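Side-chain contacts in oxalate biosynthetic component 1 (Burkholderia thailandensis, PDB 5IKY), which makes oxalate in a quorum sensing-dependent pathway, as a bifunctional enzyme that joins serine hydrolase and lyase activities in one chain: residues 367-370 with 371-375; 462-466 with 467-471; 514-518 with 519-523; 573-576 with 577-581. One frame throughout, in Å; residues are numbered along the deposited sequence.

Interaction 1 (367-370 with 371-375); sequences PLVK and AGVPV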
loop_
_atom_site.group_PDB
_atom_site.type_symbol
_atom_site.label_atom_id
_atom_site.label_comp_id
_atom_site.label_asym_id
_atom_site.label_seq_id
_atom_site.Cartn_x
_atom_site.Cartn_y
_atom_site.Cartn_z
ATOM N N PRO A 367 -8.532 -34.375 10.079
ATOM C CA PRO A 367 -7.568 -33.980 9.039
ATOM C C PRO A 367 -7.453 -32.468 8.819
ATOM O O PRO A 367 -6.379 -31.990 8.449
ATOM C CB PRO A 367 -8.120 -34.655 7.778
ATOM C CG PRO A 367 -8.848 -35.843 8.290
ATOM C CD PRO A 367 -9.483 -35.383 9.571
ATOM N N LEU A 368 -8.537 -31.732 9.045
ATOM C CA LEU A 368 -8.530 -30.284 8.842
ATOM C C LEU A 368 -7.800 -29.552 9.963
ATOM O O LEU A 368 -7.114 -28.560 9.720
ATOM C CB LEU A 368 -9.957 -29.754 8.715
ATOM C CG LEU A 368 -10.625 -30.056 7.373
ATOM C CD1 LEU A 368 -12.048 -29.524 7.343
ATOM C CD2 LEU A 368 -9.796 -29.468 6.240
ATOM N N VAL A 369 -7.956 -30.037 11.192
ATOM C CA VAL A 369 -7.213 -29.482 12.318
ATOM C C VAL A 369 -5.723 -29.709 12.093
ATOM O O VAL A 369 -4.912 -28.792 12.245
ATOM C CB VAL A 369 -7.647 -30.109 13.656
ATOM C CG1 VAL A 369 -6.642 -29.796 14.748
ATOM C CG2 VAL A 369 -9.034 -29.621 14.045
ATOM N N LYS A 370 -5.378 -30.931 11.697
ATOM C CA LYS A 370 -3.997 -31.297 11.391
ATOM C C LYS A 370 -3.417 -30.435 10.270
ATOM O O LYS A 370 -2.203 -30.245 10.186
ATOM C CB LYS A 370 -3.913 -32.780 11.012
ATOM C CG LYS A 370 -2.501 -33.290 10.769
ATOM C CD LYS A 370 -2.509 -34.691 10.176
ATOM C CE LYS A 370 -1.102 -35.150 9.825
ATOM N NZ LYS A 370 -1.095 -36.471 9.139
ATOM N N ALA A 371 -4.289 -29.907 9.417
ATOM C CA ALA A 371 -3.858 -29.082 8.293
ATOM C C ALA A 371 -3.438 -27.683 8.742
ATOM O O ALA A 371 -2.930 -26.896 7.941
ATOM C CB ALA A 371 -4.966 -28.989 7.248
ATOM N N GLY A 372 -3.661 -27.373 10.016
ATOM C CA GLY A 372 -3.230 -26.103 10.575
ATOM C C GLY A 372 -4.342 -25.255 11.164
ATOM O O GLY A 372 -5.422 -25.127 10.584
ATOM N N VAL A 373 -4.066 -24.662 12.321
ATOM C CA VAL A 373 -5.048 -23.853 13.030
ATOM C C VAL A 373 -4.604 -22.389 13.099
ATOM O O VAL A 373 -3.408 -22.104 13.101
ATOM C CB VAL A 373 -5.288 -24.396 14.456
ATOM C CG1 VAL A 373 -5.929 -25.770 14.392
ATOM C CG2 VAL A 373 -3.985 -24.445 15.233
ATOM N N PRO A 374 -5.566 -21.451 13.139
ATOM C CA PRO A 374 -7.021 -21.660 13.091
ATOM C C PRO A 374 -7.537 -22.126 11.727
ATOM O O PRO A 374 -6.981 -21.773 10.687
ATOM C CB PRO A 374 -7.583 -20.277 13.434
ATOM C CG PRO A 374 -6.512 -19.328 13.047
ATOM C CD PRO A 374 -5.224 -20.033 13.348
ATOM N N VAL A 375 -8.592 -22.932 11.755
ATOM C CA VAL A 375 -9.204 -23.453 10.545
ATOM C C VAL A 375 -10.040 -22.356 9.903
ATOM O O VAL A 375 -10.803 -21.672 10.581
ATOM C CB VAL A 375 -10.075 -24.695 10.846
ATOM C CG1 VAL A 375 -10.671 -25.267 9.570
ATOM C CG2 VAL A 375 -9.244 -25.746 11.549
#

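Interaction 2 (462-466 with 467-471); sequences DVAIA and LDLDG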
loop_
_atom_site.group_PDB
_atom_site.type_symbol
_atom_site.label_atom_id
_atom_site.label_comp_id
_atom_site.label_asym_id
_atom_site.label_seq_id
_atom_site.Cartn_x
_atom_site.Cartn_y
_atom_site.Cartn_z
ATOM N N ASP A 462 -24.737 -6.364 8.174
ATOM C CA ASP A 462 -25.675 -6.639 9.263
ATOM C C ASP A 462 -25.708 -8.117 9.650
ATOM O O ASP A 462 -25.759 -8.450 10.834
ATOM C CB ASP A 462 -27.086 -6.170 8.890
ATOM C CG ASP A 462 -27.224 -4.655 8.916
ATOM O OD1 ASP A 462 -26.592 -4.014 9.781
ATOM O OD2 ASP A 462 -27.966 -4.107 8.072
ATOM N N VAL A 463 -25.677 -8.999 8.656
ATOM C CA VAL A 463 -25.690 -10.434 8.925
ATOM C C VAL A 463 -24.376 -10.877 9.565
ATOM O O VAL A 463 -24.376 -11.658 10.519
ATOM C CB VAL A 463 -25.946 -11.254 7.644
ATOM C CG1 VAL A 463 -25.653 -12.730 7.876
ATOM C CG2 VAL A 463 -27.379 -11.067 7.176
ATOM N N ALA A 464 -23.262 -10.363 9.048
ATOM C CA ALA A 464 -21.944 -10.701 9.582
ATOM C C ALA A 464 -21.801 -10.278 11.041
ATOM O O ALA A 464 -21.201 -10.994 11.846
ATOM C CB ALA A 464 -20.853 -10.063 8.743
ATOM N N ILE A 465 -22.347 -9.113 11.378
ATOM C CA ILE A 465 -22.344 -8.639 12.758
ATOM C C ILE A 465 -23.188 -9.546 13.643
ATOM O O ILE A 465 -22.761 -9.943 14.728
ATOM C CB ILE A 465 -22.876 -7.197 12.873
ATOM C CG1 ILE A 465 -21.977 -6.226 12.113
ATOM C CG2 ILE A 465 -22.974 -6.772 14.331
ATOM C CD1 ILE A 465 -22.558 -4.835 12.016
ATOM N N ALA A 466 -24.385 -9.875 13.163
ATOM C CA ALA A 466 -25.334 -10.691 13.918
ATOM C C ALA A 466 -24.764 -12.061 14.262
ATOM O O ALA A 466 -25.008 -12.590 15.345
ATOM C CB ALA A 466 -26.630 -10.845 13.136
ATOM N N LEU A 467 -24.004 -12.630 13.335
ATOM C CA LEU A 467 -23.433 -13.955 13.519
ATOM C C LEU A 467 -22.062 -13.879 14.182
ATOM O O LEU A 467 -21.436 -14.907 14.444
ATOM C CB LEU A 467 -23.333 -14.678 12.176
ATOM C CG LEU A 467 -24.657 -14.912 11.449
ATOM C CD1 LEU A 467 -24.414 -15.525 10.082
ATOM C CD2 LEU A 467 -25.567 -15.805 12.282
ATOM N N ASP A 468 -21.611 -12.656 14.453
ATOM C CA ASP A 468 -20.314 -12.419 15.082
ATOM C C ASP A 468 -19.196 -13.091 14.287
ATOM O O ASP A 468 -18.344 -13.780 14.848
ATOM C CB ASP A 468 -20.321 -12.917 16.533
ATOM C CG ASP A 468 -19.148 -12.393 17.341
ATOM O OD1 ASP A 468 -18.780 -11.211 17.163
ATOM O OD2 ASP A 468 -18.594 -13.164 18.154
ATOM N N LEU A 469 -19.211 -12.892 12.974
ATOM C CA LEU A 469 -18.228 -13.524 12.103
ATOM C C LEU A 469 -16.898 -12.783 12.129
ATOM O O LEU A 469 -16.799 -11.674 12.656
ATOM C CB LEU A 469 -18.756 -13.610 10.674
ATOM C CG LEU A 469 -20.062 -14.391 10.513
ATOM C CD1 LEU A 469 -20.422 -14.528 9.043
ATOM C CD2 LEU A 469 -19.973 -15.756 11.181
ATOM N N ASP A 470 -15.875 -13.404 11.554
ATOM C CA ASP A 470 -14.524 -12.865 11.620
ATOM C C ASP A 470 -14.158 -12.067 10.375
ATOM O O ASP A 470 -13.366 -11.126 10.441
ATOM C CB ASP A 470 -13.521 -14.000 11.827
ATOM C CG ASP A 470 -13.903 -14.906 12.982
ATOM O OD1 ASP A 470 -13.678 -14.512 14.144
ATOM O OD2 ASP A 470 -14.432 -16.010 12.727
ATOM N N GLY A 471 -14.742 -12.441 9.241
ATOM C CA GLY A 471 -14.395 -11.820 7.978
ATOM C C GLY A 471 -15.564 -11.616 7.035
ATOM O O GLY A 471 -16.582 -12.299 7.121
HETATM O O HOH W 1 -20.252 -8.713 16.083
#

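Interaction 3 (514-518 with 519-523); sequences GIVDA and ETLRD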
loop_
_atom_site.group_PDB
_atom_site.type_symbol
_atom_site.label_atom_id
_atom_site.label_comp_id
_atom_site.label_asym_id
_atom_site.label_seq_id
_atom_site.Cartn_x
_atom_site.Cartn_y
_atom_site.Cartn_z
ATOM N N GLY A 514 -13.798 -1.477 12.887
ATOM C CA GLY A 514 -12.533 -1.372 12.179
ATOM C C GLY A 514 -12.249 -2.568 11.292
ATOM O O GLY A 514 -12.997 -3.547 11.290
ATOM N N ILE A 515 -11.167 -2.489 10.524
ATOM C CA ILE A 515 -10.758 -3.604 9.679
ATOM C C ILE A 515 -9.333 -4.038 9.996
ATOM O O ILE A 515 -8.537 -3.258 10.520
ATOM C CB ILE A 515 -10.862 -3.260 8.179
ATOM C CG1 ILE A 515 -9.910 -2.122 7.816
ATOM C CG2 ILE A 515 -12.288 -2.895 7.818
ATOM C CD1 ILE A 515 -9.936 -1.756 6.345
ATOM N N VAL A 516 -9.020 -5.289 9.680
ATOM C CA VAL A 516 -7.699 -5.844 9.950
ATOM C C VAL A 516 -6.846 -5.872 8.686
ATOM O O VAL A 516 -7.254 -6.425 7.663
ATOM C CB VAL A 516 -7.800 -7.271 10.525
ATOM C CG1 VAL A 516 -6.418 -7.813 10.850
ATOM C CG2 VAL A 516 -8.685 -7.282 11.760
ATOM N N ASP A 517 -5.664 -5.269 8.755
ATOM C CA ASP A 517 -4.740 -5.286 7.627
ATOM C C ASP A 517 -4.055 -6.645 7.515
ATOM O O ASP A 517 -4.106 -7.456 8.443
ATOM C CB ASP A 517 -3.694 -4.176 7.756
ATOM C CG ASP A 517 -2.841 -4.317 9.001
ATOM O OD1 ASP A 517 -3.410 -4.475 10.100
ATOM O OD2 ASP A 517 -1.599 -4.278 8.876
ATOM N N ALA A 518 -3.408 -6.877 6.377
ATOM C CA ALA A 518 -2.778 -8.159 6.083
ATOM C C ALA A 518 -1.730 -8.559 7.122
ATOM O O ALA A 518 -1.728 -9.693 7.594
ATOM C CB ALA A 518 -2.157 -8.124 4.692
ATOM N N GLU A 519 -0.850 -7.627 7.478
ATOM C CA GLU A 519 0.227 -7.900 8.430
ATOM C C GLU A 519 -0.305 -8.376 9.775
ATOM O O GLU A 519 0.196 -9.347 10.342
ATOM C CB GLU A 519 1.091 -6.656 8.630
ATOM C CG GLU A 519 2.362 -6.640 7.801
ATOM C CD GLU A 519 3.112 -5.329 7.919
ATOM O OE1 GLU A 519 3.524 -4.782 6.872
ATOM O OE2 GLU A 519 3.285 -4.845 9.058
ATOM N N THR A 520 -1.320 -7.686 10.283
ATOM C CA THR A 520 -1.937 -8.057 11.550
ATOM C C THR A 520 -2.610 -9.422 11.447
ATOM O O THR A 520 -2.527 -10.239 12.367
ATOM C CB THR A 520 -2.971 -7.004 11.996
ATOM O OG1 THR A 520 -2.344 -5.718 12.065
ATOM C CG2 THR A 520 -3.563 -7.359 13.352
ATOM N N LEU A 521 -3.263 -9.671 10.316
ATOM C CA LEU A 521 -4.003 -10.912 10.122
ATOM C C LEU A 521 -3.065 -12.111 10.043
ATOM O O LEU A 521 -3.386 -13.189 10.547
ATOM C CB LEU A 521 -4.869 -10.834 8.863
ATOM C CG LEU A 521 -5.843 -11.999 8.669
ATOM C CD1 LEU A 521 -6.698 -12.189 9.911
ATOM C CD2 LEU A 521 -6.722 -11.768 7.458
ATOM N N ARG A 522 -1.905 -11.920 9.421
ATOM C CA ARG A 522 -0.919 -12.991 9.323
ATOM C C ARG A 522 -0.478 -13.447 10.712
ATOM O O ARG A 522 -0.152 -14.617 10.911
ATOM C CB ARG A 522 0.294 -12.551 8.493
ATOM C CG ARG A 522 -0.042 -12.209 7.053
ATOM C CD ARG A 522 1.205 -11.989 6.216
ATOM N NE ARG A 522 1.727 -13.252 5.714
ATOM C CZ ARG A 522 1.572 -13.681 4.468
ATOM N NH1 ARG A 522 0.932 -12.935 3.577
ATOM N NH2 ARG A 522 2.082 -14.849 4.108
ATOM N N ASP A 523 -0.480 -12.526 11.672
ATOM C CA ASP A 523 -0.186 -12.880 13.058
ATOM C C ASP A 523 -1.337 -13.671 13.671
ATOM O O ASP A 523 -1.116 -14.673 14.347
ATOM C CB ASP A 523 0.096 -11.633 13.901
ATOM C CG ASP A 523 1.409 -10.960 13.534
ATOM O OD1 ASP A 523 2.213 -11.572 12.797
ATOM O OD2 ASP A 523 1.642 -9.824 14.000
#

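Interaction 4 (573-576 with 577-581); sequences DRLA and AHLAS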
loop_
_atom_site.group_PDB
_atom_site.type_symbol
_atom_site.label_atom_id
_atom_site.label_comp_id
_atom_site.label_asym_id
_atom_site.label_seq_id
_atom_site.Cartn_x
_atom_site.Cartn_y
_atom_site.Cartn_z
ATOM N N ASP A 573 23.702 -16.860 0.087
ATOM C CA ASP A 573 24.190 -17.866 -0.853
ATOM C C ASP A 573 23.325 -17.910 -2.109
ATOM O O ASP A 573 23.834 -18.016 -3.225
ATOM C CB ASP A 573 24.225 -19.248 -0.194
ATOM C CG ASP A 573 25.431 -19.436 0.707
ATOM O OD1 ASP A 573 26.513 -18.922 0.365
ATOM O OD2 ASP A 573 25.298 -20.102 1.755
ATOM N N ARG A 574 22.014 -17.822 -1.915
ATOM C CA ARG A 574 21.067 -17.857 -3.022
ATOM C C ARG A 574 21.165 -16.600 -3.883
ATOM O O ARG A 574 20.981 -16.655 -5.100
ATOM C CB ARG A 574 19.639 -18.029 -2.497
ATOM C CG ARG A 574 19.323 -19.432 -2.001
ATOM C CD ARG A 574 17.904 -19.522 -1.450
ATOM N NE ARG A 574 16.959 -18.736 -2.240
ATOM C CZ ARG A 574 16.400 -19.151 -3.372
ATOM N NH1 ARG A 574 16.687 -20.352 -3.856
ATOM N NH2 ARG A 574 15.552 -18.365 -4.022
ATOM N N LEU A 575 21.453 -15.467 -3.249
ATOM C CA LEU A 575 21.645 -14.223 -3.982
ATOM C C LEU A 575 22.959 -14.269 -4.750
ATOM O O LEU A 575 23.043 -13.797 -5.882
ATOM C CB LEU A 575 21.624 -13.021 -3.037
ATOM C CG LEU A 575 21.884 -11.661 -3.691
ATOM C CD1 LEU A 575 20.904 -11.406 -4.831
ATOM C CD2 LEU A 575 21.806 -10.549 -2.659
ATOM N N ALA A 576 23.980 -14.850 -4.128
ATOM C CA ALA A 576 25.296 -14.959 -4.746
ATOM C C ALA A 576 25.259 -15.855 -5.981
ATOM O O ALA A 576 25.877 -15.548 -6.998
ATOM C CB ALA A 576 26.310 -15.485 -3.741
ATOM N N ALA A 577 24.528 -16.962 -5.884
ATOM C CA ALA A 577 24.415 -17.901 -6.994
ATOM C C ALA A 577 23.662 -17.278 -8.164
ATOM O O ALA A 577 24.022 -17.479 -9.325
ATOM C CB ALA A 577 23.729 -19.178 -6.539
ATOM N N HIS A 578 22.615 -16.520 -7.853
ATOM C CA HIS A 578 21.827 -15.853 -8.882
ATOM C C HIS A 578 22.646 -14.794 -9.614
ATOM O O HIS A 578 22.488 -14.601 -10.819
ATOM C CB HIS A 578 20.578 -15.216 -8.275
ATOM C CG HIS A 578 19.743 -14.464 -9.265
ATOM N ND1 HIS A 578 19.594 -13.095 -9.227
ATOM C CD2 HIS A 578 19.015 -14.892 -10.324
ATOM C CE1 HIS A 578 18.808 -12.712 -10.216
ATOM N NE2 HIS A 578 18.442 -13.783 -10.897
ATOM N N LEU A 579 23.520 -14.111 -8.880
ATOM C CA LEU A 579 24.378 -13.087 -9.471
ATOM C C LEU A 579 25.509 -13.714 -10.280
ATOM O O LEU A 579 26.039 -13.095 -11.203
ATOM C CB LEU A 579 24.955 -12.174 -8.387
ATOM C CG LEU A 579 23.965 -11.276 -7.644
ATOM C CD1 LEU A 579 24.688 -10.431 -6.606
ATOM C CD2 LEU A 579 23.192 -10.399 -8.617
ATOM N N ALA A 580 25.874 -14.943 -9.929
ATOM C CA ALA A 580 26.930 -15.656 -10.636
ATOM C C ALA A 580 26.359 -16.500 -11.774
ATOM O O ALA A 580 26.999 -17.441 -12.246
ATOM C CB ALA A 580 27.716 -16.527 -9.671
ATOM N N SER A 581 25.150 -16.157 -12.206
ATOM C CA SER A 581 24.513 -16.826 -13.334
ATOM C C SER A 581 24.497 -15.901 -14.546
ATOM O O SER A 581 23.581 -15.092 -14.710
ATOM C CB SER A 581 23.092 -17.261 -12.974
#

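Interaction 1 (367-370 with 371-375)
G372 N, just past helix 365-370, bonds V369 O at 2.9 Å. A371 N makes weak bonds to P367 O and L368 O, each 3.1 Å, so it is divided between two carbonyls. A371 CB packs back against L368 O at 3.3 Å. The V369 carbonyl also meets carbon, for V373 CG1 comes within 3.8 Å of V369 O. The same methyl, V373 CG1, touches V369 CG1 at 4.1 Å. V369 CG1 is turned anti to its own N (chi1 165°), beside the carbonyl that G372 and V373 approach. V375 CG2 reaches L368 O at 4.0 Å.

G372 has positive phi (122°) and takes the chain out of helical geometry. A cis peptide precedes P374, and V375 then begins strand 375-380. Around the turn, L368 rests on I349 and A371 on P347, both of strand 346-351. F443 touches both V369 and V375. This helix-to-strand turn belongs to a TIM-barrel-clan domain. It is held by one good bond, two weak ones, one apolar touch and several carbon-to-carbonyl contacts. At the backbone angles of G372 a CB would be jammed against A371 O, which by itself calls for glycine.

Interaction 2 (462-466 with 467-471)
V463 and L467 form the close side of this helix end. Their side chains lie side by side and point the same way, with V463 CG1 3.8 Å from L467 CD1. L467 CG has chi1 -61°, which sets it beside its own N and 3.4 Å from V463 O. V463 O also accepts L467 N at 3.0 Å. V463 packs on A428 and L450, while L467 packs on L432 and V436 of helix 418-442. L469 is buried too. Its CB and CG both stand 3.8 Å from A464 O, and its side chain continues onto I448 and L450.

The backbone ends helix 460-466 in a Schellman motif. D468 has positive phi (55°), and the chain leaves the helix there. The bond from L469 N to A464 O (3.0 Å) is almost straight, at 175°. D468 N bonds I465 O, the second bond of the motif. Strand 471-474 of the parallel sheet follows after D470.

The other side is looser and wetter. D468 and A466 are exposed, and the D468 CB points away from the helix. A water donates to both I465 O and D468 OD1, each at 3.1 Å. K3 NZ bonds L469 O, and its ion pair with D468 OD1 is long and weak.

Interaction 3 (514-518 with 519-523)
The chain leaves strand 514-515 extended and turns into helix 518-524, with D517 at the N-cap. D517 has phi/psi of -76/167°, and A518 is already helical. L521 N bonds D517 O at 3.0 Å. R522 N bonds A518 O at 2.9 Å. These two bonds start the regular helical pattern.

The D517 side chain reaches T520 in the first turn. Its CG sits between the backbone N and the carbonyl carbon (chi1 61°), which brings the carboxylate over the start of the helix. T520 OG1 donates to D517 OD1 at 2.6 Å. It meets the syn side of that oxygen, somewhat out of the carboxylate plane. D517 OD2 lies 3.6 Å from E519 CB. The E519 carboxylate leads away and is held by the backbone N atoms of N706 and G708.

V516 also packs on T520. V516 CG1 lies 3.7 Å from T520 CB, and the two side chains cross at about a right angle. The same methyl, V516 CG1, is 3.9 Å from L521 CB. Beyond them, V516 and L521 both touch Y6 of strand 4-9, so this turn packs on the parallel sheet. R522 bends at chi3, and its guanidinium forms a salt bridge with D309. Nearer the backbone, R522 CG passes 3.1 Å from A518 O.

Interaction 4 (573-576 with 577-581)
L575 and L579 approach each other from different first torsions. L575 CG is anti to its N (chi1 177°), beside its carbonyl carbon, which carries CD1 forward to the next turn. L579 CG instead sits beside its own N (chi1 -67°) and faces back. L575 CD1 therefore lies 4.2 Å from L579 CG, and the two side chains slant past each other. L579 CG also comes within 3.2 Å of L575 O. L575 O also accepts L579 N at 3.1 Å.

This pair lies one turn apart on the last turns of helix 562-579, in the cap domain. The backbone keeps i to i+4 bonding to the end. A577 N bonds D573 O at 2.9 Å, and H578 N bonds R574 O at 3.2 Å. A580 N still reaches A576 O at 3.0 Å, although A580 is the first residue to leave helical angles. A580 CB lies 3.4 Å from A576 O.

The apolar face meets other cap helices. L575 and L579 both touch A599 of helix 592-602, and L575 also touches F636 and L640 of helix 629-641. D573 forms salt bridges with R644 and R569. R574 and H578 both reach H303, and H578 also touches A599. R574 NH2 bonds H303 O, and the H578 ring meets the H303 ring with the planes at about 55°.

Overall arrangement
All four interactions are local and follow in series along the chain; none nests or crosses. Interaction 1 closes the turn from helix 365-370 into strand 375-380. Interaction 2 does the same between helix 460-466 and strand 471-474. Interaction 3 runs the other way, from strand 514-515 into helix 518-524. All three strands belong to the parallel sheet, where 514-515 and 471-474 both pair with 4-9. The centres of interactions 2 and 3 are about 17 Å apart, those of interactions 1 and 3 about 20 Å. Interaction 4 ends helix 562-579 in the cap domain, about 34 Å from interaction 3 between centres. H303 meets that helix from elsewhere in the chain.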